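Local coordinates for acetyl-CoA hydrolase/transferase family protein (Porphyromonas gingivalis, PDB 2NVV) that binds zinc and probably hydrolyses acetyl-CoA or transfers coenzyme A between acyl-CoA and acetate, at residues V15-P28 against P52-G64. Numbering follows the deposited sequence.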
loop_
_atom_site.group_PDB
_atom_site.type_symbol
_atom_site.label_atom_id
_atom_site.label_comp_id
_atom_site.label_asym_id
_atom_site.label_seq_id
_atom_site.Cartn_x
_atom_site.Cartn_y
_atom_site.Cartn_z
ATOM N N VAL A 15 7.956 24.550 -26.962
ATOM C CA VAL A 15 8.526 23.961 -25.754
ATOM C C VAL A 15 9.806 24.723 -25.449
ATOM O O VAL A 15 10.681 24.857 -26.309
ATOM C CB VAL A 15 8.854 22.460 -25.947
ATOM C CG1 VAL A 15 9.522 21.909 -24.700
ATOM C CG2 VAL A 15 7.579 21.680 -26.254
ATOM N N HIS A 16 9.910 25.228 -24.222
ATOM C CA HIS A 16 11.076 26.005 -23.820
ATOM C C HIS A 16 11.799 25.378 -22.639
ATOM O O HIS A 16 11.259 24.512 -21.951
ATOM C CB HIS A 16 10.640 27.417 -23.465
ATOM C CG HIS A 16 9.680 28.007 -24.445
ATOM N ND1 HIS A 16 10.075 28.520 -25.662
ATOM C CD2 HIS A 16 8.333 28.135 -24.403
ATOM C CE1 HIS A 16 9.014 28.939 -26.327
ATOM N NE2 HIS A 16 7.944 28.716 -25.585
ATOM N N HIS A 17 13.029 25.816 -22.407
ATOM C CA HIS A 17 13.810 25.285 -21.308
ATOM C C HIS A 17 13.051 25.501 -20.013
ATOM O O HIS A 17 12.422 26.546 -19.814
ATOM C CB HIS A 17 15.170 25.979 -21.237
ATOM C CG HIS A 17 15.896 25.746 -19.950
ATOM N ND1 HIS A 17 16.174 26.762 -19.059
ATOM C CD2 HIS A 17 16.367 24.610 -19.386
ATOM C CE1 HIS A 17 16.788 26.261 -18.001
ATOM N NE2 HIS A 17 16.916 24.956 -18.175
ATOM N N ASN A 18 13.106 24.501 -19.141
ATOM C CA ASN A 18 12.450 24.556 -17.839
ATOM C C ASN A 18 10.933 24.383 -17.887
ATOM O O ASN A 18 10.260 24.497 -16.864
ATOM C CB ASN A 18 12.789 25.863 -17.134
ATOM C CG ASN A 18 12.922 25.693 -15.638
ATOM O OD1 ASN A 18 13.800 24.966 -15.161
ATOM N ND2 ASN A 18 12.046 26.365 -14.880
ATOM N N ASP A 19 10.393 24.121 -19.069
ATOM C CA ASP A 19 8.964 23.889 -19.193
ATOM C C ASP A 19 8.707 22.477 -18.694
ATOM O O ASP A 19 9.571 21.612 -18.798
ATOM C CB ASP A 19 8.503 23.961 -20.654
ATOM C CG ASP A 19 8.129 25.363 -21.100
ATOM O OD1 ASP A 19 7.905 26.249 -20.240
ATOM O OD2 ASP A 19 8.038 25.575 -22.331
ATOM N N ASN A 20 7.527 22.247 -18.143
ATOM C CA ASN A 20 7.161 20.909 -17.692
ATOM C C ASN A 20 6.236 20.365 -18.764
ATOM O O ASN A 20 5.222 20.975 -19.088
ATOM C CB ASN A 20 6.437 20.941 -16.342
ATOM C CG ASN A 20 7.378 21.161 -15.188
ATOM O OD1 ASN A 20 8.581 20.937 -15.308
ATOM N ND2 ASN A 20 6.836 21.584 -14.056
ATOM N N VAL A 21 6.586 19.218 -19.323
ATOM C CA VAL A 21 5.770 18.642 -20.378
ATOM C C VAL A 21 5.152 17.307 -19.992
ATOM O O VAL A 21 5.812 16.434 -19.420
ATOM C CB VAL A 21 6.597 18.454 -21.678
ATOM C CG1 VAL A 21 5.679 18.098 -22.822
ATOM C CG2 VAL A 21 7.373 19.728 -21.994
ATOM N N GLY A 22 3.869 17.165 -20.305
ATOM C CA GLY A 22 3.165 15.928 -20.027
ATOM C C GLY A 22 2.905 15.271 -21.364
ATOM O O GLY A 22 2.516 15.943 -22.317
ATOM N N PHE A 23 3.135 13.966 -21.447
ATOM C CA PHE A 23 2.919 13.235 -22.688
ATOM C C PHE A 23 1.777 12.232 -22.553
ATOM O O PHE A 23 1.554 11.666 -21.493
ATOM C CB PHE A 23 4.206 12.515 -23.091
ATOM C CG PHE A 23 5.433 13.391 -23.047
ATOM C CD1 PHE A 23 6.094 13.626 -21.843
ATOM C CD2 PHE A 23 5.942 13.967 -24.205
ATOM C CE1 PHE A 23 7.245 14.418 -21.794
ATOM C CE2 PHE A 23 7.087 14.755 -24.162
ATOM C CZ PHE A 23 7.738 14.979 -22.952
ATOM N N SER A 24 1.053 12.014 -23.638
ATOM C CA SER A 24 -0.069 11.078 -23.645
ATOM C C SER A 24 0.417 9.636 -23.756
ATOM O O SER A 24 1.615 9.376 -23.905
ATOM C CB SER A 24 -0.992 11.375 -24.826
ATOM O OG SER A 24 -0.340 11.095 -26.059
ATOM N N GLY A 25 -0.520 8.696 -23.671
ATOM C CA GLY A 25 -0.168 7.290 -23.789
ATOM C C GLY A 25 0.241 6.556 -22.528
ATOM O O GLY A 25 0.395 7.144 -21.466
ATOM N N PHE A 26 0.394 5.244 -22.662
ATOM C CA PHE A 26 0.812 4.379 -21.566
ATOM C C PHE A 26 1.633 3.310 -22.271
ATOM O O PHE A 26 1.086 2.510 -23.023
ATOM C CB PHE A 26 -0.404 3.762 -20.892
ATOM C CG PHE A 26 -0.103 3.130 -19.569
ATOM C CD1 PHE A 26 0.160 3.917 -18.455
ATOM C CD2 PHE A 26 -0.102 1.749 -19.436
ATOM C CE1 PHE A 26 0.417 3.331 -17.220
ATOM C CE2 PHE A 26 0.152 1.145 -18.218
ATOM C CZ PHE A 26 0.412 1.930 -17.100
ATOM N N THR A 27 2.937 3.305 -22.006
ATOM C CA THR A 27 3.900 2.425 -22.661
ATOM C C THR A 27 3.986 3.122 -24.011
ATOM O O THR A 27 3.191 4.017 -24.283
ATOM C CB THR A 27 3.400 0.964 -22.883
ATOM O OG1 THR A 27 2.566 0.904 -24.046
ATOM C CG2 THR A 27 2.642 0.455 -21.673
ATOM N N PRO A 28 4.941 2.740 -24.874
ATOM C CA PRO A 28 5.029 3.404 -26.179
ATOM C C PRO A 28 3.657 3.693 -26.787
ATOM O O PRO A 28 3.449 4.743 -27.393
ATOM C CB PRO A 28 5.832 2.414 -27.008
ATOM C CG PRO A 28 6.783 1.885 -26.018
ATOM C CD PRO A 28 5.905 1.630 -24.794
ATOM N N PRO A 52 21.266 26.555 -21.605
ATOM C CA PRO A 52 20.652 25.420 -20.918
ATOM C C PRO A 52 19.333 25.026 -21.555
ATOM O O PRO A 52 18.621 25.874 -22.102
ATOM C CB PRO A 52 20.464 25.948 -19.504
ATOM C CG PRO A 52 20.099 27.371 -19.759
ATOM C CD PRO A 52 21.142 27.777 -20.789
ATOM N N PHE A 53 19.011 23.739 -21.503
ATOM C CA PHE A 53 17.747 23.276 -22.059
ATOM C C PHE A 53 17.349 21.893 -21.547
ATOM O O PHE A 53 17.843 20.859 -22.015
ATOM C CB PHE A 53 17.783 23.279 -23.586
ATOM C CG PHE A 53 16.418 23.262 -24.212
ATOM C CD1 PHE A 53 15.545 22.202 -23.983
ATOM C CD2 PHE A 53 15.986 24.325 -25.006
ATOM C CE1 PHE A 53 14.263 22.197 -24.530
ATOM C CE2 PHE A 53 14.706 24.332 -25.559
ATOM C CZ PHE A 53 13.842 23.261 -25.317
ATOM N N LYS A 54 16.452 21.897 -20.568
ATOM C CA LYS A 54 15.937 20.674 -19.971
ATOM C C LYS A 54 14.491 20.909 -19.572
ATOM O O LYS A 54 14.135 21.980 -19.072
ATOM C CB LYS A 54 16.756 20.282 -18.740
ATOM C CG LYS A 54 18.216 20.005 -19.029
ATOM C CD LYS A 54 18.859 19.347 -17.844
ATOM C CE LYS A 54 20.348 19.182 -18.019
ATOM N NZ LYS A 54 20.873 18.373 -16.882
ATOM N N ILE A 55 13.656 19.902 -19.805
ATOM C CA ILE A 55 12.235 19.991 -19.486
ATOM C C ILE A 55 11.846 18.968 -18.434
ATOM O O ILE A 55 12.508 17.936 -18.277
ATOM C CB ILE A 55 11.371 19.724 -20.729
ATOM C CG1 ILE A 55 11.717 18.337 -21.288
ATOM C CG2 ILE A 55 11.589 20.814 -21.779
ATOM C CD1 ILE A 55 10.808 17.859 -22.423
ATOM N N GLY A 56 10.770 19.264 -17.710
ATOM C CA GLY A 56 10.287 18.346 -16.698
ATOM C C GLY A 56 9.388 17.410 -17.470
ATOM O O GLY A 56 8.712 17.852 -18.383
HETATM N N MSE A 57 9.363 16.132 -17.112
HETATM C CA MSE A 57 8.544 15.179 -17.847
HETATM C C MSE A 57 7.577 14.364 -17.008
HETATM O O MSE A 57 7.977 13.674 -16.080
HETATM C CB MSE A 57 9.449 14.217 -18.611
HETATM C CG MSE A 57 10.372 14.885 -19.603
HETATM SE SE MSE A 57 11.632 13.635 -20.388
HETATM C CE MSE A 57 10.367 12.505 -21.321
ATOM N N PHE A 58 6.300 14.449 -17.354
ATOM C CA PHE A 58 5.243 13.691 -16.684
ATOM C C PHE A 58 4.671 12.795 -17.781
ATOM O O PHE A 58 4.247 13.298 -18.831
ATOM C CB PHE A 58 4.099 14.594 -16.193
ATOM C CG PHE A 58 4.491 15.619 -15.156
ATOM C CD1 PHE A 58 4.493 16.982 -15.467
ATOM C CD2 PHE A 58 4.794 15.229 -13.852
ATOM C CE1 PHE A 58 4.783 17.943 -14.499
ATOM C CE2 PHE A 58 5.088 16.179 -12.870
ATOM C CZ PHE A 58 5.083 17.542 -13.193
ATOM N N THR A 59 4.657 11.483 -17.555
ATOM C CA THR A 59 4.105 10.550 -18.535
ATOM C C THR A 59 3.159 9.574 -17.829
ATOM O O THR A 59 2.990 9.633 -16.614
ATOM C CB THR A 59 5.220 9.727 -19.218
ATOM O OG1 THR A 59 5.840 8.862 -18.250
ATOM C CG2 THR A 59 6.264 10.628 -19.808
ATOM N N GLY A 60 2.534 8.686 -18.593
ATOM C CA GLY A 60 1.650 7.703 -17.992
ATOM C C GLY A 60 2.547 6.645 -17.396
ATOM O O GLY A 60 2.547 6.415 -16.185
ATOM N N ALA A 61 3.334 6.025 -18.273
ATOM C CA ALA A 61 4.297 5.003 -17.891
ATOM C C ALA A 61 5.490 5.140 -18.845
ATOM O O ALA A 61 5.993 6.251 -19.055
ATOM C CB ALA A 61 3.672 3.628 -17.995
ATOM N N SER A 62 5.927 4.020 -19.422
ATOM C CA SER A 62 7.046 4.009 -20.351
ATOM C C SER A 62 6.664 4.645 -21.685
ATOM O O SER A 62 5.486 4.758 -22.035
ATOM C CB SER A 62 7.539 2.581 -20.579
ATOM O OG SER A 62 6.490 1.753 -21.037
ATOM N N THR A 63 7.680 5.072 -22.422
ATOM C CA THR A 63 7.487 5.712 -23.710
ATOM C C THR A 63 8.471 5.067 -24.687
ATOM O O THR A 63 9.374 4.332 -24.276
ATOM C CB THR A 63 7.765 7.225 -23.581
ATOM O OG1 THR A 63 9.167 7.451 -23.409
ATOM C CG2 THR A 63 7.063 7.770 -22.365
ATOM N N GLY A 64 8.315 5.320 -25.979
ATOM C CA GLY A 64 9.247 4.710 -26.924
ATOM C C GLY A 64 10.677 5.215 -26.786
ATOM O O GLY A 64 11.003 5.983 -25.870
#
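The imidazole of H17 lies against P52. The carbonyl of P52 and its CB sit over one ring face, CB 4.1 Å from the centroid of the H17 ring in a CH-pi contact. CB of N18 covers the opposite face, and the backbone N of K54 lies at the edge. CG of H17 is anti to its own N (chi1 166°), which swings the ring across to P52. The F53 ring turns a face to the backbone N of H17 and an edge to the carbonyl O of V15. F23 has V21 CG1 over one face and I55 CD1 at its edge. CE1 of F23 meets the methyl CE of selenomethionine M57 at 3.7 Å. L67 of helix 65-73 touches both F23 and M57. At the far end, CB of A61 stands over the F26 ring, off its centre.

Strands 20-23 and 55-58 run parallel, the first and last strands of a beta-alpha-beta unit through helix 35-47. They are neighbours in a parallel sheet. Before the strands begin, N18 N donates a hydrogen bond to K54 O. G56 N donates one to D19 O at 2.9 Å. The bond from V21 N to G56 O (2.7 Å) is nearly straight, at 174°. V21 O accepts F58 N at 2.9 Å, and F58 O accepts F23 N.

The C-terminal ends of both strands lead into the loops that carry F26 and A61. There F26 adjoins E284, the predicted glutamyl-CoA thioester residue. The chemistry is divided along the contact. Main-chain bonds hold the strands in register, while rings and aliphatic groups keep the V21 and M57 face apolar.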